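Local structure of acyl-coenzyme A oxidase 1 (Yarrowia lipolytica, 5Y9D) at residues A184-D189 with L223-K228; N234-L239 with N281-Y286; G250-D255 with W269-N274. The protein catalyses the FAD-dependent oxidation of 2,3-saturated acyl-CoAs by O2 to (2E)-enoyl-CoAs and H2O2, in peroxisomal fatty acid beta-oxidation. All blocks are in the same frame, centred on the assembly; numbering follows the deposited sequence.

Interaction 1: residues A184-D189 with L223-K228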
ATOM      1  N   ALA A 184      20.462 -29.116  15.099  1.00 29.72           N
ATOM      2  CA  ALA A 184      20.494 -29.562  16.486  1.00 30.46           C
ATOM      3  C   ALA A 184      20.946 -31.018  16.532  1.00 32.74           C
ATOM      4  O   ALA A 184      20.119 -31.943  16.411  1.00 31.89           O
ATOM      5  CB  ALA A 184      19.117 -29.454  17.106  1.00 31.21           C
ATOM      6  N   THR A 185      22.241 -31.232  16.736  1.00 31.55           N
ATOM      7  CA  THR A 185      22.783 -32.562  16.619  1.00 30.80           C
ATOM      8  C   THR A 185      23.101 -33.098  18.005  1.00 32.28           C
ATOM      9  O   THR A 185      23.748 -32.429  18.804  1.00 28.30           O
ATOM     10  CB  THR A 185      23.970 -32.659  15.629  1.00 30.73           C
ATOM     11  OG1 THR A 185      24.921 -33.607  16.104  1.00 27.86           O
ATOM     12  CG2 THR A 185      24.662 -31.353  15.423  1.00 31.50           C
ATOM     13  N   TYR A 186      22.610 -34.321  18.256  1.00 36.41           N
ATOM     14  CA  TYR A 186      22.545 -34.919  19.591  1.00 37.08           C
ATOM     15  C   TYR A 186      23.889 -35.456  19.999  1.00 34.22           C
ATOM     16  O   TYR A 186      24.592 -36.010  19.186  1.00 30.87           O
ATOM     17  CB  TYR A 186      21.525 -36.060  19.657  1.00 38.62           C
ATOM     18  CG  TYR A 186      21.501 -36.686  21.036  1.00 43.01           C
ATOM     19  CD1 TYR A 186      21.073 -35.955  22.140  1.00 44.19           C
ATOM     20  CD2 TYR A 186      21.966 -37.985  21.253  1.00 46.45           C
ATOM     21  CE1 TYR A 186      21.071 -36.508  23.409  1.00 45.66           C
ATOM     22  CE2 TYR A 186      21.976 -38.550  22.522  1.00 44.65           C
ATOM     23  CZ  TYR A 186      21.525 -37.805  23.592  1.00 45.91           C
ATOM     24  OH  TYR A 186      21.530 -38.337  24.846  1.00 43.94           O
ATOM     25  N   ASP A 187      24.245 -35.262  21.259  1.00 36.38           N
ATOM     26  CA  ASP A 187      25.518 -35.747  21.764  1.00 41.20           C
ATOM     27  C   ASP A 187      25.274 -36.579  23.009  1.00 39.54           C
ATOM     28  O   ASP A 187      24.898 -36.054  24.051  1.00 42.14           O
ATOM     29  CB  ASP A 187      26.480 -34.584  22.048  1.00 42.60           C
ATOM     30  CG  ASP A 187      27.847 -35.056  22.540  1.00 44.63           C
ATOM     31  OD1 ASP A 187      28.008 -36.262  22.800  1.00 48.75           O
ATOM     32  OD2 ASP A 187      28.760 -34.218  22.685  1.00 45.69           O
ATOM     33  N   GLN A 188      25.523 -37.875  22.884  1.00 44.39           N
ATOM     34  CA  GLN A 188      25.203 -38.848  23.930  1.00 46.99           C
ATOM     35  C   GLN A 188      26.186 -38.786  25.086  1.00 44.91           C
ATOM     36  O   GLN A 188      25.774 -38.832  26.232  1.00 47.90           O
ATOM     37  CB  GLN A 188      25.183 -40.240  23.322  1.00 50.39           C
ATOM     38  CG  GLN A 188      24.640 -41.335  24.217  1.00 54.48           C
ATOM     39  CD  GLN A 188      24.442 -42.618  23.439  1.00 57.11           C
ATOM     40  OE1 GLN A 188      24.993 -42.784  22.350  1.00 61.81           O
ATOM     41  NE2 GLN A 188      23.652 -43.521  23.981  1.00 57.23           N
ATOM     42  N   ASP A 189      27.480 -38.656  24.786  1.00 46.34           N
ATOM     43  CA  ASP A 189      28.511 -38.517  25.817  1.00 45.60           C
ATOM     44  C   ASP A 189      28.082 -37.539  26.891  1.00 46.18           C
ATOM     45  O   ASP A 189      28.244 -37.827  28.059  1.00 48.66           O
ATOM     46  CB  ASP A 189      29.866 -38.104  25.216  1.00 50.02           C
ATOM     47  CG  ASP A 189      30.578 -39.269  24.459  1.00 58.98           C
ATOM     48  OD1 ASP A 189      29.901 -40.063  23.764  1.00 59.41           O
ATOM     49  OD2 ASP A 189      31.827 -39.389  24.548  1.00 67.59           O
ATOM     50  N   LEU A 223      16.911 -31.776  13.742  1.00 29.40           N
ATOM     51  CA  LEU A 223      17.324 -32.695  14.788  1.00 28.21           C
ATOM     52  C   LEU A 223      18.228 -33.749  14.168  1.00 30.67           C
ATOM     53  O   LEU A 223      17.762 -34.569  13.354  1.00 27.55           O
ATOM     54  CB  LEU A 223      16.076 -33.354  15.338  1.00 28.57           C
ATOM     55  CG  LEU A 223      16.262 -34.528  16.267  1.00 27.44           C
ATOM     56  CD1 LEU A 223      16.991 -34.019  17.488  1.00 27.11           C
ATOM     57  CD2 LEU A 223      14.881 -35.078  16.605  1.00 27.31           C
ATOM     58  N   ILE A 224      19.520 -33.723  14.508  1.00 32.50           N
ATOM     59  CA  ILE A 224      20.425 -34.700  13.928  1.00 32.92           C
ATOM     60  C   ILE A 224      20.888 -35.680  14.990  1.00 32.26           C
ATOM     61  O   ILE A 224      21.444 -35.275  15.976  1.00 33.88           O
ATOM     62  CB  ILE A 224      21.647 -34.088  13.213  1.00 31.94           C
ATOM     63  CG1 ILE A 224      21.306 -32.803  12.453  1.00 33.04           C
ATOM     64  CG2 ILE A 224      22.233 -35.100  12.238  1.00 31.93           C
ATOM     65  CD1 ILE A 224      20.251 -32.938  11.383  1.00 34.78           C
ATOM     66  N   VAL A 225      20.654 -36.967  14.755  1.00 35.82           N
ATOM     67  CA  VAL A 225      21.086 -38.064  15.643  1.00 38.58           C
ATOM     68  C   VAL A 225      21.760 -39.139  14.780  1.00 42.00           C
ATOM     69  O   VAL A 225      21.193 -39.594  13.776  1.00 44.04           O
ATOM     70  CB  VAL A 225      19.900 -38.706  16.418  1.00 36.54           C
ATOM     71  CG1 VAL A 225      20.409 -39.606  17.542  1.00 38.93           C
ATOM     72  CG2 VAL A 225      18.975 -37.650  17.011  1.00 35.87           C
ATOM     73  N   HIS A 226      22.978 -39.524  15.157  1.00 48.33           N
ATOM     74  CA  HIS A 226      23.748 -40.543  14.424  1.00 49.66           C
ATOM     75  C   HIS A 226      23.776 -40.329  12.912  1.00 47.94           C
ATOM     76  O   HIS A 226      23.676 -41.286  12.127  1.00 47.77           O
ATOM     77  CB  HIS A 226      23.183 -41.922  14.729  1.00 55.47           C
ATOM     78  CG  HIS A 226      23.170 -42.243  16.185  1.00 58.88           C
ATOM     79  ND1 HIS A 226      24.252 -42.000  17.000  1.00 63.09           N
ATOM     80  CD2 HIS A 226      22.215 -42.788  16.972  1.00 63.26           C
ATOM     81  CE1 HIS A 226      23.963 -42.376  18.233  1.00 68.91           C
ATOM     82  NE2 HIS A 226      22.732 -42.857  18.245  1.00 68.08           N
ATOM     83  N   GLY A 227      23.909 -39.063  12.518  1.00 45.75           N
ATOM     84  CA  GLY A 227      24.053 -38.666  11.124  1.00 41.70           C
ATOM     85  C   GLY A 227      22.768 -38.617  10.341  1.00 42.94           C
ATOM     86  O   GLY A 227      22.795 -38.429   9.135  1.00 43.90           O
ATOM     87  N   LYS A 228      21.633 -38.793  11.012  1.00 46.05           N
ATOM     88  CA  LYS A 228      20.347 -38.776  10.333  1.00 44.06           C
ATOM     89  C   LYS A 228      19.508 -37.576  10.796  1.00 43.19           C
ATOM     90  O   LYS A 228      19.355 -37.327  12.001  1.00 37.58           O
ATOM     91  CB  LYS A 228      19.603 -40.102  10.556  1.00 47.32           C
ATOM     92  CG  LYS A 228      18.089 -40.022  10.326  1.00 49.66           C
ATOM     93  CD  LYS A 228      17.522 -41.240   9.626  1.00 51.43           C
ATOM     94  CE  LYS A 228      16.079 -41.535  10.022  1.00 49.92           C
ATOM     95  NZ  LYS A 228      16.066 -42.709  10.945  1.00 53.01           N
TER
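I224 bonds through its N and its O to the 184-189 segment, to A184 and Y186. Its N donates to A184 O at 2.7 Å, and its O accepts from Y186 N at 2.7 Å. The two bonds differ in approach. I224 N sits above the carbonyl plane of A184, 42° out of it, whereas Y186 N meets I224 O almost head-on, in line with its C=O bond. Two CA-H...O contacts run beside them, from L223 CA to A184 O and from T185 CA to I224 O at 3.1 Å.

The side chains of T185 and I224 leave the same face of the sheet and meet at their branch points, CB to CB at 3.6 Å. A184 and L223 share the other face, where A184 touches I195 and F235, and L223 touches F193. This is parallel pairing of strands 183-187 and 216-225 in the mixed beta sheet of the acyl-CoA dehydrogenase middle domain. The axes of the short segments 184-187 and 223-225 cross at -33°.

Beyond T185 the chains part. The CB of Y186 still rests on V225 CG2 at 4.0 Å. CG of Y186 is anti to the backbone N (chi1 179°), which carries the ring away from the 223-228 segment. Its OH is hydrogen-bonded to D191 OD1. V225 opens a type I' turn that ends at K228, closed by K228 N to V225 O and V225 N to K228 O. Within this turn, V225 CG1 lies over the rim of one face of the H226 ring. Farther out, D187 OD2 forms a salt bridge with R276 NH1.

Interaction 2: residues N234-L239 with N281-Y286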
ATOM      1  N   ASN A 234      11.826 -28.504  17.999  1.00 33.78           N
ATOM      2  CA  ASN A 234      11.763 -27.340  18.866  1.00 33.38           C
ATOM      3  C   ASN A 234      12.714 -27.368  20.048  1.00 30.91           C
ATOM      4  O   ASN A 234      12.648 -28.275  20.829  1.00 30.64           O
ATOM      5  CB  ASN A 234      10.368 -27.320  19.468  1.00 39.39           C
ATOM      6  CG  ASN A 234       9.471 -26.339  18.804  1.00 44.60           C
ATOM      7  OD1 ASN A 234       9.933 -25.490  18.077  1.00 57.86           O
ATOM      8  ND2 ASN A 234       8.188 -26.440  19.049  1.00 47.04           N
ATOM      9  N   PHE A 235      13.552 -26.358  20.240  1.00 29.45           N
ATOM     10  CA  PHE A 235      14.426 -26.374  21.429  1.00 28.65           C
ATOM     11  C   PHE A 235      14.426 -25.027  22.127  1.00 27.18           C
ATOM     12  O   PHE A 235      14.379 -24.005  21.473  1.00 28.64           O
ATOM     13  CB  PHE A 235      15.864 -26.749  21.046  1.00 28.47           C
ATOM     14  CG  PHE A 235      15.954 -27.874  20.050  1.00 29.65           C
ATOM     15  CD1 PHE A 235      15.646 -27.670  18.714  1.00 29.07           C
ATOM     16  CD2 PHE A 235      16.345 -29.149  20.453  1.00 31.17           C
ATOM     17  CE1 PHE A 235      15.697 -28.724  17.801  1.00 31.61           C
ATOM     18  CE2 PHE A 235      16.424 -30.208  19.549  1.00 30.44           C
ATOM     19  CZ  PHE A 235      16.101 -30.002  18.213  1.00 30.57           C
ATOM     20  N   VAL A 236      14.462 -25.032  23.451  1.00 25.23           N
ATOM     21  CA  VAL A 236      14.715 -23.831  24.200  1.00 24.42           C
ATOM     22  C   VAL A 236      16.216 -23.611  24.333  1.00 25.58           C
ATOM     23  O   VAL A 236      16.933 -24.474  24.864  1.00 24.57           O
ATOM     24  CB  VAL A 236      14.144 -23.876  25.619  1.00 24.22           C
ATOM     25  CG1 VAL A 236      14.473 -22.567  26.352  1.00 24.48           C
ATOM     26  CG2 VAL A 236      12.639 -24.114  25.581  1.00 24.83           C
ATOM     27  N   VAL A 237      16.679 -22.434  23.897  1.00 25.14           N
ATOM     28  CA  VAL A 237      18.083 -22.081  23.976  1.00 24.59           C
ATOM     29  C   VAL A 237      18.192 -20.751  24.724  1.00 24.39           C
ATOM     30  O   VAL A 237      17.608 -19.760  24.296  1.00 21.87           O
ATOM     31  CB  VAL A 237      18.714 -21.964  22.558  1.00 25.21           C
ATOM     32  CG1 VAL A 237      20.235 -21.819  22.634  1.00 25.74           C
ATOM     33  CG2 VAL A 237      18.326 -23.150  21.672  1.00 24.16           C
ATOM     34  N   PRO A 238      18.942 -20.731  25.853  1.00 25.88           N
ATOM     35  CA  PRO A 238      19.281 -19.461  26.519  1.00 24.79           C
ATOM     36  C   PRO A 238      20.114 -18.618  25.599  1.00 23.24           C
ATOM     37  O   PRO A 238      21.027 -19.143  24.940  1.00 21.54           O
ATOM     38  CB  PRO A 238      20.154 -19.889  27.705  1.00 24.72           C
ATOM     39  CG  PRO A 238      19.864 -21.341  27.903  1.00 24.84           C
ATOM     40  CD  PRO A 238      19.583 -21.870  26.533  1.00 25.30           C
ATOM     41  N   LEU A 239      19.801 -17.332  25.543  1.00 21.26           N
ATOM     42  CA  LEU A 239      20.551 -16.426  24.686  1.00 21.18           C
ATOM     43  C   LEU A 239      21.492 -15.559  25.474  1.00 20.41           C
ATOM     44  O   LEU A 239      22.560 -15.284  25.014  1.00 22.77           O
ATOM     45  CB  LEU A 239      19.619 -15.517  23.914  1.00 19.73           C
ATOM     46  CG  LEU A 239      18.657 -16.150  22.938  1.00 19.51           C
ATOM     47  CD1 LEU A 239      17.779 -15.009  22.396  1.00 18.72           C
ATOM     48  CD2 LEU A 239      19.363 -16.951  21.825  1.00 18.44           C
ATOM     49  N   ASN A 281      15.726 -29.717  26.898  1.00 31.72           N
ATOM     50  CA  ASN A 281      15.323 -28.424  26.373  1.00 31.21           C
ATOM     51  C   ASN A 281      14.558 -28.580  25.095  1.00 30.33           C
ATOM     52  O   ASN A 281      13.829 -27.687  24.687  1.00 31.59           O
ATOM     53  CB  ASN A 281      16.560 -27.540  26.105  1.00 31.21           C
ATOM     54  CG  ASN A 281      17.053 -26.837  27.354  1.00 31.84           C
ATOM     55  OD1 ASN A 281      17.580 -25.751  27.274  1.00 36.28           O
ATOM     56  ND2 ASN A 281      16.830 -27.433  28.520  1.00 33.62           N
ATOM     57  N   MET A 282      14.767 -29.693  24.424  1.00 30.03           N
ATOM     58  CA  MET A 282      13.981 -30.009  23.253  1.00 30.35           C
ATOM     59  C   MET A 282      12.613 -30.264  23.797  1.00 29.39           C
ATOM     60  O   MET A 282      12.472 -30.871  24.844  1.00 31.92           O
ATOM     61  CB  MET A 282      14.517 -31.252  22.563  1.00 30.21           C
ATOM     62  CG  MET A 282      13.456 -32.066  21.903  1.00 31.06           C
ATOM     63  SD  MET A 282      14.165 -33.230  20.740  1.00 31.90           S
ATOM     64  CE  MET A 282      12.737 -33.690  19.762  1.00 29.84           C
ATOM     65  N   LEU A 283      11.603 -29.799  23.098  1.00 30.12           N
ATOM     66  CA  LEU A 283      10.245 -29.876  23.601  1.00 30.95           C
ATOM     67  C   LEU A 283       9.619 -31.181  23.093  1.00 32.67           C
ATOM     68  O   LEU A 283       9.617 -31.425  21.900  1.00 33.46           O
ATOM     69  CB  LEU A 283       9.480 -28.621  23.172  1.00 30.52           C
ATOM     70  CG  LEU A 283      10.056 -27.304  23.745  1.00 29.06           C
ATOM     71  CD1 LEU A 283       9.508 -26.070  23.044  1.00 28.67           C
ATOM     72  CD2 LEU A 283       9.782 -27.238  25.222  1.00 28.46           C
ATOM     73  N   MET A 284       9.129 -32.023  24.010  1.00 35.53           N
ATOM     74  CA  MET A 284       8.925 -33.445  23.721  1.00 36.99           C
ATOM     75  C   MET A 284       7.516 -33.953  23.978  1.00 38.69           C
ATOM     76  O   MET A 284       7.323 -35.104  24.368  1.00 42.13           O
ATOM     77  CB  MET A 284       9.916 -34.299  24.537  1.00 38.34           C
ATOM     78  CG  MET A 284      11.373 -34.115  24.166  1.00 37.94           C
ATOM     79  SD  MET A 284      12.447 -35.471  24.677  1.00 36.29           S
ATOM     80  CE  MET A 284      14.057 -34.720  24.491  1.00 35.16           C
ATOM     81  N   ARG A 285       6.522 -33.119  23.751  1.00 40.50           N
ATOM     82  CA  ARG A 285       5.154 -33.551  23.928  1.00 40.50           C
ATOM     83  C   ARG A 285       4.837 -34.648  22.898  1.00 43.33           C
ATOM     84  O   ARG A 285       4.246 -35.681  23.230  1.00 40.86           O
ATOM     85  CB  ARG A 285       4.211 -32.363  23.802  1.00 42.42           C
ATOM     86  CG  ARG A 285       2.857 -32.580  24.434  1.00 44.64           C
ATOM     87  CD  ARG A 285       2.011 -31.329  24.379  1.00 44.92           C
ATOM     88  NE  ARG A 285       0.696 -31.574  24.967  1.00 47.82           N
ATOM     89  CZ  ARG A 285       0.337 -31.296  26.221  1.00 49.60           C
ATOM     90  NH1 ARG A 285      -0.902 -31.573  26.625  1.00 51.60           N
ATOM     91  NH2 ARG A 285       1.185 -30.752  27.083  1.00 47.53           N
ATOM     92  N   TYR A 286       5.289 -34.432  21.667  1.00 42.19           N
ATOM     93  CA  TYR A 286       4.961 -35.298  20.548  1.00 46.05           C
ATOM     94  C   TYR A 286       6.145 -36.075  19.989  1.00 43.73           C
ATOM     95  O   TYR A 286       6.012 -37.238  19.620  1.00 50.68           O
ATOM     96  CB  TYR A 286       4.371 -34.456  19.415  1.00 51.12           C
ATOM     97  CG  TYR A 286       3.142 -33.680  19.807  1.00 49.65           C
ATOM     98  CD1 TYR A 286       2.103 -34.301  20.475  1.00 50.17           C
ATOM     99  CD2 TYR A 286       3.014 -32.326  19.497  1.00 50.78           C
ATOM    100  CE1 TYR A 286       0.970 -33.599  20.847  1.00 51.79           C
ATOM    101  CE2 TYR A 286       1.880 -31.614  19.861  1.00 50.50           C
ATOM    102  CZ  TYR A 286       0.860 -32.263  20.538  1.00 51.19           C
ATOM    103  OH  TYR A 286      -0.282 -31.595  20.901  1.00 52.46           O
TER
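A single beta bridge, F235 with M282, ties the loop after strand 275-278 to strand 228-238 of the middle-domain sheet. Two backbone bonds flank it. L283 N donates to N234 O at 2.9 Å, with the donor tilted from the carbonyl plane. V236 N donates to N281 O at 3.0 Å. This N-H points almost straight at the oxygen, at 171°, but V236 N stands above the carbonyl plane of N281. M282 CA and F235 CA each add a CA-H...O contact, to N234 O and N281 O respectively.

The side chains fall into two groups. On one side, F235 and M282 cross obliquely. The first torsion of F235 (chi1 -42°) sets CG beside its own N, turning the CD2-CE2 side of the ring to the methionine. M282 CB approaches CD2 of F235 to 3.5 Å. The M282 chain is extended beyond CG, and its sulfur makes a Met-aromatic contact with the same ring, SD lying 52° off the ring normal. F193 meets the F235 ring edge-to-face. An alanine at F235 is likely to leave M282 CB and SD without their aromatic partner and open a gap beside F193.

In the other group L283 reaches back to strand 228-238. Helix 145-153 lies against this group, with W151 touching V236 and Q147 touching L283. Q147 also bonds the loop backbone at M282 O and M284 N. L283 divides its two methyls between alternate residues of the strand: CD2 lies 4.2 Å from V236 CG2, and CD1 lies 3.9 Å from N234 CB.

Interaction 3: residues G250-D255 with W269-N274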
ATOM      1  N   GLY A 250      29.064 -18.757  22.304  1.00 27.37           N
ATOM      2  CA  GLY A 250      28.597 -19.287  21.015  1.00 25.25           C
ATOM      3  C   GLY A 250      27.355 -18.621  20.423  1.00 24.43           C
ATOM      4  O   GLY A 250      26.983 -18.917  19.317  1.00 24.53           O
ATOM      5  N   VAL A 251      26.695 -17.745  21.168  1.00 24.42           N
ATOM      6  CA  VAL A 251      25.512 -17.048  20.710  1.00 23.70           C
ATOM      7  C   VAL A 251      25.894 -15.654  20.200  1.00 23.35           C
ATOM      8  O   VAL A 251      26.425 -14.820  20.964  1.00 20.84           O
ATOM      9  CB  VAL A 251      24.529 -16.873  21.883  1.00 25.82           C
ATOM     10  CG1 VAL A 251      23.276 -16.116  21.453  1.00 26.24           C
ATOM     11  CG2 VAL A 251      24.165 -18.236  22.447  1.00 28.12           C
ATOM     12  N   SER A 252      25.584 -15.400  18.929  1.00 22.55           N
ATOM     13  CA  SER A 252      25.863 -14.125  18.280  1.00 21.85           C
ATOM     14  C   SER A 252      24.576 -13.447  17.865  1.00 21.42           C
ATOM     15  O   SER A 252      23.804 -14.037  17.141  1.00 21.14           O
ATOM     16  CB  SER A 252      26.661 -14.381  17.010  1.00 22.39           C
ATOM     17  OG  SER A 252      28.036 -14.489  17.281  1.00 24.56           O
ATOM     18  N   ILE A 253      24.385 -12.194  18.274  1.00 21.80           N
ATOM     19  CA  ILE A 253      23.166 -11.403  17.982  1.00 22.91           C
ATOM     20  C   ILE A 253      23.474  -9.956  17.533  1.00 22.66           C
ATOM     21  O   ILE A 253      24.400  -9.301  18.025  1.00 22.36           O
ATOM     22  CB  ILE A 253      22.263 -11.295  19.232  1.00 25.17           C
ATOM     23  CG1 ILE A 253      21.936 -12.688  19.792  1.00 26.91           C
ATOM     24  CG2 ILE A 253      21.017 -10.460  18.973  1.00 27.32           C
ATOM     25  CD1 ILE A 253      20.504 -13.058  19.875  1.00 28.05           C
ATOM     26  N   GLY A 254      22.679  -9.459  16.592  1.00 22.48           N
ATOM     27  CA  GLY A 254      22.679  -8.038  16.263  1.00 20.99           C
ATOM     28  C   GLY A 254      21.302  -7.589  15.883  1.00 20.58           C
ATOM     29  O   GLY A 254      20.378  -8.383  15.791  1.00 23.02           O
ATOM     30  N   ASP A 255      21.168  -6.301  15.667  1.00 20.79           N
ATOM     31  CA  ASP A 255      19.904  -5.648  15.401  1.00 20.83           C
ATOM     32  C   ASP A 255      19.756  -5.465  13.913  1.00 21.32           C
ATOM     33  O   ASP A 255      20.646  -4.951  13.239  1.00 21.40           O
ATOM     34  CB  ASP A 255      19.957  -4.290  16.087  1.00 22.44           C
ATOM     35  CG  ASP A 255      18.635  -3.530  16.070  1.00 23.00           C
ATOM     36  OD1 ASP A 255      17.731  -3.791  15.234  1.00 26.45           O
ATOM     37  OD2 ASP A 255      18.519  -2.629  16.929  1.00 24.24           O
ATOM     38  N   TRP A 269      19.032 -10.621  14.587  1.00 20.11           N
ATOM     39  CA  TRP A 269      19.520 -11.833  13.973  1.00 19.25           C
ATOM     40  C   TRP A 269      20.359 -12.585  15.019  1.00 19.96           C
ATOM     41  O   TRP A 269      20.886 -11.954  15.946  1.00 18.95           O
ATOM     42  CB  TRP A 269      20.304 -11.501  12.723  1.00 18.67           C
ATOM     43  CG  TRP A 269      21.452 -10.604  12.916  1.00 18.89           C
ATOM     44  CD1 TRP A 269      21.497  -9.286  12.628  1.00 19.04           C
ATOM     45  CD2 TRP A 269      22.753 -10.956  13.388  1.00 19.91           C
ATOM     46  NE1 TRP A 269      22.731  -8.778  12.882  1.00 19.04           N
ATOM     47  CE2 TRP A 269      23.535  -9.772  13.359  1.00 20.27           C
ATOM     48  CE3 TRP A 269      23.342 -12.159  13.840  1.00 20.34           C
ATOM     49  CZ2 TRP A 269      24.895  -9.731  13.798  1.00 19.90           C
ATOM     50  CZ3 TRP A 269      24.700 -12.140  14.233  1.00 20.55           C
ATOM     51  CH2 TRP A 269      25.461 -10.924  14.212  1.00 20.49           C
ATOM     52  N   ILE A 270      20.415 -13.916  14.882  1.00 19.47           N
ATOM     53  CA  ILE A 270      21.018 -14.820  15.837  1.00 19.42           C
ATOM     54  C   ILE A 270      21.832 -15.843  15.058  1.00 21.26           C
ATOM     55  O   ILE A 270      21.325 -16.463  14.116  1.00 21.98           O
ATOM     56  CB  ILE A 270      19.993 -15.653  16.620  1.00 19.81           C
ATOM     57  CG1 ILE A 270      18.770 -14.845  17.052  1.00 19.33           C
ATOM     58  CG2 ILE A 270      20.641 -16.274  17.869  1.00 19.92           C
ATOM     59  CD1 ILE A 270      17.800 -15.672  17.870  1.00 18.19           C
ATOM     60  N   GLN A 271      23.087 -16.015  15.451  1.00 22.51           N
ATOM     61  CA  GLN A 271      23.926 -17.105  14.959  1.00 23.64           C
ATOM     62  C   GLN A 271      24.345 -17.952  16.164  1.00 24.69           C
ATOM     63  O   GLN A 271      24.655 -17.416  17.217  1.00 21.99           O
ATOM     64  CB  GLN A 271      25.141 -16.555  14.250  1.00 23.36           C
ATOM     65  CG  GLN A 271      24.777 -15.746  13.002  1.00 23.58           C
ATOM     66  CD  GLN A 271      25.968 -15.053  12.430  1.00 23.94           C
ATOM     67  OE1 GLN A 271      26.909 -14.785  13.153  1.00 23.98           O
ATOM     68  NE2 GLN A 271      25.942 -14.739  11.131  1.00 26.20           N
ATOM     69  N   PHE A 272      24.283 -19.270  16.004  1.00 26.73           N
ATOM     70  CA  PHE A 272      24.776 -20.216  17.010  1.00 26.87           C
ATOM     71  C   PHE A 272      26.051 -20.940  16.515  1.00 26.48           C
ATOM     72  O   PHE A 272      26.074 -21.455  15.405  1.00 26.12           O
ATOM     73  CB  PHE A 272      23.684 -21.244  17.312  1.00 25.14           C
ATOM     74  CG  PHE A 272      22.388 -20.653  17.807  1.00 24.18           C
ATOM     75  CD1 PHE A 272      22.263 -20.186  19.106  1.00 24.68           C
ATOM     76  CD2 PHE A 272      21.266 -20.627  16.994  1.00 24.40           C
ATOM     77  CE1 PHE A 272      21.049 -19.669  19.587  1.00 24.08           C
ATOM     78  CE2 PHE A 272      20.057 -20.125  17.459  1.00 24.20           C
ATOM     79  CZ  PHE A 272      19.940 -19.649  18.767  1.00 22.82           C
ATOM     80  N   THR A 273      27.097 -20.949  17.340  1.00 28.21           N
ATOM     81  CA  THR A 273      28.318 -21.728  17.090  1.00 31.83           C
ATOM     82  C   THR A 273      28.583 -22.729  18.233  1.00 32.85           C
ATOM     83  O   THR A 273      29.074 -22.325  19.282  1.00 31.42           O
ATOM     84  CB  THR A 273      29.585 -20.847  16.950  1.00 32.26           C
ATOM     85  OG1 THR A 273      29.491 -20.010  15.805  1.00 33.53           O
ATOM     86  CG2 THR A 273      30.798 -21.731  16.717  1.00 36.28           C
ATOM     87  N   ASN A 274      28.277 -24.011  17.994  1.00 34.21           N
ATOM     88  CA  ASN A 274      28.408 -25.140  18.983  1.00 36.25           C
ATOM     89  C   ASN A 274      27.918 -24.755  20.336  1.00 32.96           C
ATOM     90  O   ASN A 274      28.669 -24.762  21.317  1.00 31.00           O
ATOM     91  CB  ASN A 274      29.839 -25.730  19.082  1.00 38.78           C
ATOM     92  CG  ASN A 274      30.236 -26.522  17.837  1.00 46.26           C
ATOM     93  OD1 ASN A 274      30.465 -27.731  17.918  1.00 48.44           O
ATOM     94  ND2 ASN A 274      30.324 -25.835  16.661  1.00 47.76           N
TER
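Backbone hydrogen bonds join S252 and Q271 in both directions. S252 N reaches Q271 O at 2.8 Å and Q271 N reaches S252 O at 2.7 Å, both in the carbonyl plane. G254 and W269 form the next hydrogen-bonded pair, with both donors tilted from that plane. At the other end, T273 N meets a lone pair of G250 O at 2.8 Å. Together they make an antiparallel pairing of strands 251-255 and 268-272, the latter being the middle strand of a three-stranded sheet.

Aromatic contact is centred on W269. Its CG sits between the backbone N and the carbonyl carbon (chi1 58°), which lays the indole over G254. G254 N is 3.3 Å above the ring plane, and G254 CA makes a CH-pi contact at 3.7 Å from the five-membered ring centroid.

Apolar contacts lie on the opposite face of the sheet. I253 and I270 run side by side, CD1 of I253 being 3.8 Å from CG1 of I270. V251 CG2 meets the edge of the F272 ring.

F670 of the second subunit meets W269 edge-to-face. Because G254 carries no side chain, the indole can probably settle this closely on its backbone.

Interactions 1 and 2 touch directly and share one sheet, since strands 216-225 and 228-238 are neighbours in it. A184 CB packs on F235 CZ, and L223 CD2 lies 4.1 Å from M282 CE. Interaction 3 is nested along the chain inside the loop closed by interaction 2. The two meet where V237 CG1 packs 3.8 Å from F272 CE1 and L239 O approaches V251 CG1. Interactions 1 and 3 do not touch, their nearest atoms being about 7 Å apart. Interaction 1 lies away from the FAD site. The others come closer to the cofactor: the side chains of N234 and I270 are about 10 Å and 9 Å from a bound FAD.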